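Side-chain contacts in maleylacetate reductase (Agrobacterium tumefaciens, PDB 3HL0), which probably reduces maleylacetate to 3-oxoadipate with NADH, as a member of the iron-containing alcohol dehydrogenase family: residues D24-E27 with E28-L32; A49-L52 with A53-G57; L343-F347 with E348-P352. All blocks are in the same frame, centred on the assembly; numbering follows the deposited sequence.

Contact 1: D24-E27 with E28-L32; sequences DVAE and EIRRL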
loop_
_atom_site.group_PDB
_atom_site.type_symbol
_atom_site.label_atom_id
_atom_site.label_comp_id
_atom_site.label_asym_id
_atom_site.label_seq_id
_atom_site.Cartn_x
_atom_site.Cartn_y
_atom_site.Cartn_z
ATOM N N ASP A 24 -19.411 -19.196 9.526
ATOM C CA ASP A 24 -19.259 -20.591 9.927
ATOM C C ASP A 24 -17.797 -20.978 10.229
ATOM O O ASP A 24 -17.416 -22.153 10.147
ATOM C CB ASP A 24 -19.827 -21.522 8.838
ATOM C CG ASP A 24 -21.286 -21.197 8.446
ATOM O OD1 ASP A 24 -22.151 -21.032 9.346
ATOM O OD2 ASP A 24 -21.566 -21.123 7.220
ATOM N N VAL A 25 -16.963 -19.999 10.567
ATOM C CA VAL A 25 -15.564 -20.298 10.891
ATOM C C VAL A 25 -15.467 -21.234 12.105
ATOM O O VAL A 25 -14.638 -22.133 12.150
ATOM C CB VAL A 25 -14.757 -19.011 11.146
ATOM C CG1 VAL A 25 -13.366 -19.328 11.723
ATOM C CG2 VAL A 25 -14.609 -18.225 9.856
ATOM N N ALA A 26 -16.315 -20.994 13.098
ATOM C CA ALA A 26 -16.387 -21.862 14.258
ATOM C C ALA A 26 -16.504 -23.345 13.906
ATOM O O ALA A 26 -15.774 -24.158 14.451
ATOM C CB ALA A 26 -17.543 -21.437 15.180
ATOM N N GLU A 27 -17.441 -23.673 13.003
ATOM C CA GLU A 27 -17.636 -25.039 12.477
ATOM C C GLU A 27 -16.324 -25.644 11.983
ATOM O O GLU A 27 -15.989 -26.784 12.301
ATOM C CB GLU A 27 -18.625 -25.032 11.296
ATOM C CG GLU A 27 -20.067 -24.645 11.621
ATOM C CD GLU A 27 -21.017 -24.920 10.455
ATOM O OE1 GLU A 27 -20.538 -25.026 9.301
ATOM O OE2 GLU A 27 -22.241 -25.036 10.692
ATOM N N GLU A 28 -15.583 -24.863 11.200
ATOM C CA GLU A 28 -14.349 -25.333 10.590
ATOM C C GLU A 28 -13.250 -25.557 11.616
ATOM O O GLU A 28 -12.453 -26.492 11.497
ATOM C CB GLU A 28 -13.903 -24.363 9.482
ATOM C CG GLU A 28 -14.930 -24.315 8.339
ATOM C CD GLU A 28 -15.090 -25.658 7.641
ATOM O OE1 GLU A 28 -14.084 -26.403 7.481
ATOM O OE2 GLU A 28 -16.228 -25.951 7.221
ATOM N N ILE A 29 -13.188 -24.690 12.622
ATOM C CA ILE A 29 -12.220 -24.883 13.713
ATOM C C ILE A 29 -12.527 -26.212 14.398
ATOM O O ILE A 29 -11.633 -27.041 14.634
ATOM C CB ILE A 29 -12.209 -23.689 14.714
ATOM C CG1 ILE A 29 -11.660 -22.433 14.029
ATOM C CG2 ILE A 29 -11.395 -24.000 16.032
ATOM C CD1 ILE A 29 -11.869 -21.152 14.872
ATOM N N ARG A 30 -13.803 -26.421 14.701
ATOM C CA ARG A 30 -14.202 -27.641 15.413
ATOM C C ARG A 30 -13.922 -28.901 14.594
ATOM O O ARG A 30 -13.477 -29.923 15.147
ATOM C CB ARG A 30 -15.669 -27.556 15.829
ATOM C CG ARG A 30 -15.899 -26.574 16.965
ATOM C CD ARG A 30 -17.298 -26.710 17.519
ATOM N NE ARG A 30 -17.721 -25.501 18.232
ATOM C CZ ARG A 30 -18.531 -24.573 17.716
ATOM N NH1 ARG A 30 -18.863 -23.495 18.427
ATOM N NH2 ARG A 30 -19.015 -24.720 16.488
ATOM N N ARG A 31 -14.130 -28.800 13.278
ATOM C CA ARG A 31 -13.957 -29.917 12.340
ATOM C C ARG A 31 -12.504 -30.407 12.278
ATOM O O ARG A 31 -12.256 -31.602 12.073
ATOM C CB ARG A 31 -14.478 -29.521 10.961
ATOM C CG ARG A 31 -14.546 -30.636 9.930
ATOM C CD ARG A 31 -15.229 -30.165 8.654
ATOM N NE ARG A 31 -15.322 -31.248 7.675
ATOM C CZ ARG A 31 -16.365 -32.063 7.545
ATOM N NH1 ARG A 31 -17.439 -31.924 8.325
ATOM N NH2 ARG A 31 -16.337 -33.026 6.631
ATOM N N LEU A 32 -11.551 -29.501 12.483
ATOM C CA LEU A 32 -10.149 -29.868 12.655
ATOM C C LEU A 32 -9.820 -30.454 14.040
ATOM O O LEU A 32 -8.668 -30.829 14.296
ATOM C CB LEU A 32 -9.236 -28.666 12.378
ATOM C CG LEU A 32 -9.209 -28.058 10.967
ATOM C CD1 LEU A 32 -8.635 -26.615 11.016
ATOM C CD2 LEU A 32 -8.418 -28.934 9.987
HETATM O O HOH W 1 -18.384 -24.029 7.422
#
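Ile-29 N donates to Val-25 O at 3.0 Å, the first full-strength i to i+4 bond between residues 24-27 and 28-32. The same step joins Arg-30 N to Ala-26 O and Arg-31 N to Glu-27 O. The bond from Glu-28 N to Asp-24 O is weak. Residues 25-31 of the two segments form one short helix, with Asp-24 at its N-cap position; the Asp-24 side chain makes no capping bond. On the buried side Val-25 CG1 meets Ile-29 CD1 at 3.9 Å. The valine places CG1 opposite its backbone N (chi1 170°), beside the carbonyl carbon, where the isoleucine one turn on can meet it. The helix packs against the parallel sheet of the N-terminal, nucleotide-binding half of the enzyme. Val-25 rests on Ile-117 and Ile-152, and Ile-29 on Ile-115. On the outer side the extended Arg-30 chain brings its guanidinium obliquely up to Ala-26, with Arg-30 NH2 3.8 Å from Ala-26 CB. This is a van der Waals contact. Glu-28 bends at chi2 (-63°), and its OE1 forms a salt bridge with Arg-14, which probably stabilises the charge of Glu-28. A water lies 3.0 Å from Glu-27 OE1 and 2.9 Å from Glu-28 OE2. This bridge is doubtful, since it holds for one of two conformers of Glu-27 and the water has more acceptors nearby than protons to give.

Contact 2: A49-L52 with A53-G57; sequences AEAL and ASRLG
Ala-49 O accepts the backbone N-H of Ala-53 at 2.9 Å, and Ala-53 CB lies 3.4 Å from the same oxygen. Glu-50 O takes Ser-54 N in the same way, while the Glu-50 carboxylate turns back along the helix to a salt bridge with Lys-46. Ala-51 O accepts Arg-55 N. Ala-51 CB also touches Arg-55 NH1, 3.7 Å away. The arginine chain bends at chi3 (-66°), which folds the guanidinium back over the preceding turn. One face of this flat group then lies over Ala-51 O and Leu-52 CA, each offset toward its rim. Arg-55 NH2 comes to 3.4 Å from Leu-52 CA. Leu-52 crosses the arginine at about a right angle, and its CD1 is 3.9 Å from Arg-55 NH2. Leu-52 also meets Leu-56 one turn on, CG to CD1 at 4.2 Å, and Leu-52 O accepts Leu-56 N. The helix, residues 46-56, is the crossover of a beta-alpha-beta unit between strands 37-40 and 60-64. Ala-49 and Ala-53 press on Val-39 and Val-63, Leu-52 packs on Val-39, and Leu-56 reaches helix 25-31.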
loop_
_atom_site.group_PDB
_atom_site.type_symbol
_atom_site.label_atom_id
_atom_site.label_comp_id
_atom_site.label_asym_id
_atom_site.label_seq_id
_atom_site.Cartn_x
_atom_site.Cartn_y
_atom_site.Cartn_z
ATOM N N ALA A 49 -10.921 -8.308 11.647
ATOM C CA ALA A 49 -10.270 -9.375 12.414
ATOM C C ALA A 49 -10.776 -9.404 13.851
ATOM O O ALA A 49 -11.073 -10.466 14.423
ATOM C CB ALA A 49 -8.790 -9.192 12.393
ATOM N N GLU A 50 -10.918 -8.211 14.414
ATOM C CA GLU A 50 -11.464 -8.081 15.754
ATOM C C GLU A 50 -12.935 -8.487 15.817
ATOM O O GLU A 50 -13.345 -9.130 16.789
ATOM C CB GLU A 50 -11.260 -6.650 16.257
ATOM C CG GLU A 50 -9.812 -6.388 16.585
ATOM C CD GLU A 50 -9.474 -4.925 16.726
ATOM O OE1 GLU A 50 -10.348 -4.039 16.547
ATOM O OE2 GLU A 50 -8.295 -4.659 17.038
ATOM N N ALA A 51 -13.710 -8.144 14.786
ATOM C CA ALA A 51 -15.142 -8.509 14.792
ATOM C C ALA A 51 -15.280 -10.038 14.690
ATOM O O ALA A 51 -16.080 -10.655 15.411
ATOM C CB ALA A 51 -15.899 -7.817 13.679
ATOM N N LEU A 52 -14.484 -10.657 13.813
ATOM C CA LEU A 52 -14.487 -12.132 13.715
ATOM C C LEU A 52 -14.089 -12.805 15.039
ATOM O O LEU A 52 -14.717 -13.772 15.512
ATOM C CB LEU A 52 -13.553 -12.597 12.596
ATOM C CG LEU A 52 -13.369 -14.119 12.511
ATOM C CD1 LEU A 52 -14.700 -14.835 12.283
ATOM C CD2 LEU A 52 -12.334 -14.390 11.405
ATOM N N ALA A 53 -13.004 -12.325 15.623
ATOM C CA ALA A 53 -12.571 -12.879 16.902
ATOM C C ALA A 53 -13.683 -12.788 17.957
ATOM O O ALA A 53 -13.946 -13.732 18.710
ATOM C CB ALA A 53 -11.339 -12.153 17.383
ATOM N N SER A 54 -14.357 -11.640 17.982
ATOM C CA SER A 54 -15.466 -11.452 18.892
ATOM C C SER A 54 -16.576 -12.506 18.696
ATOM O O SER A 54 -17.051 -13.106 19.655
ATOM C CB SER A 54 -16.009 -10.038 18.699
ATOM O OG SER A 54 -16.887 -9.741 19.737
ATOM N N ARG A 55 -16.951 -12.764 17.454
ATOM C CA ARG A 55 -18.025 -13.717 17.196
ATOM C C ARG A 55 -17.599 -15.144 17.545
ATOM O O ARG A 55 -18.431 -15.965 17.890
ATOM C CB ARG A 55 -18.461 -13.664 15.738
ATOM C CG ARG A 55 -19.119 -12.351 15.330
ATOM C CD ARG A 55 -19.628 -12.494 13.892
ATOM N NE ARG A 55 -18.547 -12.640 12.919
ATOM C CZ ARG A 55 -17.945 -11.617 12.309
ATOM N NH1 ARG A 55 -18.321 -10.369 12.584
ATOM N NH2 ARG A 55 -16.979 -11.845 11.416
ATOM N N LEU A 56 -16.301 -15.433 17.440
ATOM C CA LEU A 56 -15.786 -16.771 17.764
ATOM C C LEU A 56 -15.854 -17.113 19.252
ATOM O O LEU A 56 -15.831 -18.295 19.640
ATOM C CB LEU A 56 -14.344 -16.952 17.209
ATOM C CG LEU A 56 -14.230 -17.162 15.701
ATOM C CD1 LEU A 56 -12.765 -17.132 15.302
ATOM C CD2 LEU A 56 -14.864 -18.504 15.312
ATOM N N GLY A 57 -15.963 -16.085 20.099
ATOM C CA GLY A 57 -16.067 -16.306 21.546
ATOM C C GLY A 57 -14.837 -17.039 22.036
ATOM O O GLY A 57 -13.717 -16.591 21.772
#

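Contact 3: L343-F347 with E348-P352; sequences LQRAF and EGARP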
loop_
_atom_site.group_PDB
_atom_site.type_symbol
_atom_site.label_atom_id
_atom_site.label_comp_id
_atom_site.label_asym_id
_atom_site.label_seq_id
_atom_site.Cartn_x
_atom_site.Cartn_y
_atom_site.Cartn_z
ATOM N N LEU A 343 11.375 -5.307 -21.468
ATOM C CA LEU A 343 11.388 -4.249 -20.454
ATOM C C LEU A 343 11.164 -2.865 -21.055
ATOM O O LEU A 343 10.503 -2.030 -20.440
ATOM C CB LEU A 343 12.679 -4.364 -19.631
ATOM C CG LEU A 343 12.745 -5.574 -18.724
ATOM C CD1 LEU A 343 14.176 -5.671 -18.136
ATOM C CD2 LEU A 343 11.682 -5.542 -17.612
ATOM N N GLN A 344 11.714 -2.611 -22.243
ATOM C CA GLN A 344 11.498 -1.318 -22.849
ATOM C C GLN A 344 10.066 -1.095 -23.215
ATOM O O GLN A 344 9.538 -0.032 -22.971
ATOM C CB GLN A 344 12.377 -1.154 -24.088
ATOM C CG GLN A 344 12.467 0.284 -24.528
ATOM C CD GLN A 344 13.332 1.104 -23.625
ATOM O OE1 GLN A 344 14.354 0.637 -23.186
ATOM N NE2 GLN A 344 12.911 2.328 -23.326
ATOM N N ARG A 345 9.428 -2.117 -23.789
ATOM C CA ARG A 345 7.998 -1.987 -24.099
ATOM C C ARG A 345 7.150 -1.779 -22.826
ATOM O O ARG A 345 6.216 -0.953 -22.849
ATOM C CB ARG A 345 7.497 -3.254 -24.809
ATOM C CG ARG A 345 8.149 -3.583 -26.189
ATOM C CD ARG A 345 8.018 -2.466 -27.223
ATOM N NE ARG A 345 8.997 -1.372 -27.100
ATOM C CZ ARG A 345 10.274 -1.469 -27.482
ATOM N NH1 ARG A 345 11.086 -0.389 -27.398
ATOM N NH2 ARG A 345 10.728 -2.631 -27.976
ATOM N N ALA A 346 7.436 -2.566 -21.789
ATOM C CA ALA A 346 6.704 -2.425 -20.499
ATOM C C ALA A 346 6.991 -1.059 -19.882
ATOM O O ALA A 346 6.086 -0.440 -19.363
ATOM C CB ALA A 346 7.079 -3.533 -19.543
ATOM N N PHE A 347 8.212 -0.551 -20.035
ATOM C CA PHE A 347 8.532 0.800 -19.509
ATOM C C PHE A 347 7.723 1.892 -20.205
ATOM O O PHE A 347 7.249 2.848 -19.569
ATOM C CB PHE A 347 10.042 1.046 -19.695
ATOM C CG PHE A 347 10.489 2.442 -19.292
ATOM C CD1 PHE A 347 10.622 2.772 -17.951
ATOM C CD2 PHE A 347 10.778 3.382 -20.275
ATOM C CE1 PHE A 347 11.032 4.082 -17.586
ATOM C CE2 PHE A 347 11.194 4.683 -19.903
ATOM C CZ PHE A 347 11.322 5.009 -18.569
ATOM N N GLU A 348 7.579 1.746 -21.520
ATOM C CA GLU A 348 6.822 2.672 -22.370
ATOM C C GLU A 348 5.314 2.580 -22.196
ATOM O O GLU A 348 4.579 3.489 -22.601
ATOM C CB GLU A 348 7.134 2.323 -23.842
ATOM C CG GLU A 348 8.479 2.765 -24.308
ATOM C CD GLU A 348 8.934 2.041 -25.589
ATOM O OE1 GLU A 348 8.119 1.290 -26.222
ATOM O OE2 GLU A 348 10.130 2.238 -25.955
ATOM N N GLY A 349 4.834 1.447 -21.688
ATOM C CA GLY A 349 3.418 1.166 -21.757
ATOM C C GLY A 349 2.946 0.893 -23.177
ATOM O O GLY A 349 1.777 1.171 -23.507
ATOM N N ALA A 350 3.830 0.334 -24.026
ATOM C CA ALA A 350 3.496 0.016 -25.437
ATOM C C ALA A 350 2.561 -1.178 -25.527
ATOM O O ALA A 350 2.624 -2.060 -24.678
ATOM C CB ALA A 350 4.768 -0.276 -26.224
ATOM N N ARG A 351 1.661 -1.150 -26.507
ATOM C CA ARG A 351 0.845 -2.322 -26.807
ATOM C C ARG A 351 1.714 -3.370 -27.460
ATOM O O ARG A 351 2.475 -3.085 -28.388
ATOM C CB ARG A 351 -0.331 -1.905 -27.704
ATOM C CG ARG A 351 -1.293 -3.060 -27.993
ATOM C CD ARG A 351 -2.486 -2.501 -28.758
ATOM N NE ARG A 351 -3.567 -3.471 -28.890
ATOM C CZ ARG A 351 -3.661 -4.334 -29.897
ATOM N NH1 ARG A 351 -2.732 -4.370 -30.858
ATOM N NH2 ARG A 351 -4.676 -5.186 -29.935
ATOM N N PRO A 352 1.671 -4.599 -26.934
ATOM C CA PRO A 352 2.462 -5.667 -27.534
ATOM C C PRO A 352 2.109 -5.841 -29.001
ATOM O O PRO A 352 0.941 -5.691 -29.408
ATOM C CB PRO A 352 2.019 -6.911 -26.752
ATOM C CG PRO A 352 1.618 -6.401 -25.462
ATOM C CD PRO A 352 0.917 -5.082 -25.755
HETATM O O HOH W 2 11.394 3.968 -24.448
#
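Arg-345 bends twice, at chi2 (-57°) and chi3 (81°), and this curls its guanidinium round to the carboxylate of Glu-348. Glu-348 starts with CG beside its own backbone N and then runs extended. This lays the two side chains side by side, pointing the same way. The result is a side-on, two-nitrogen salt bridge. Arg-345 NE donates to Glu-348 OE1 at 2.9 Å, and Arg-345 NH1 donates to Glu-348 OE2 at 3.1 Å. Both bonds are nearly straight, and both oxygens lie close to the guanidinium plane. The carboxylate is turned out of that plane by 37°. OE1 is therefore met from above the carboxylate plane, and OE2 on its syn side but also well out of the plane.

Gln-344 flanks the pair. Its CG lies 3.4 Å from Glu-348 OE2. A water lies between Gln-344 NE2 and that same oxygen, but its distances are very short and the bridge is doubtful. Gln-344 OE1 is held by Arg-340. At the same helix end the backbone closes helix 336-348 with a Schellman motif. Ala-350 N donates to Arg-345 O at 3.0 Å, and Gly-349 N to Ala-346 O at 3.2 Å. Gly-349 is the C-prime residue, with positive phi. Ala-350 CB then packs 4.0 Å from Arg-345 CD. Phe-347 packs on Leu-316 and Ala-307.

With NE and NH1 on separate oxygens, the carboxylate is fixed in rotation. The nearby positive charge should favour the ionised form of Glu-348, next to a helix C-terminus that would otherwise tend to disfavour a negative group.

Overall arrangement
From the N terminus, contact 1 comes first, on helix 25-31. Contact 2 follows on helix 46-56, and contact 3 lies near the C terminus at the end of helix 336-348. Each is local, so none closes a long loop. They follow in series, and none nests or crosses. Contacts 1 and 2 have centres about 14 Å apart. They touch where Leu-56 CD2 comes within 3.6 Å of Ala-26 N, joining two helices that pack on the parallel sheet. Contact 3 lies on the opposite side of the chain's centre, about 48 Å from contact 1 between centres. There its helix end lies against helices 255-271 and 316-323, and the following loop rests on helix 289-300.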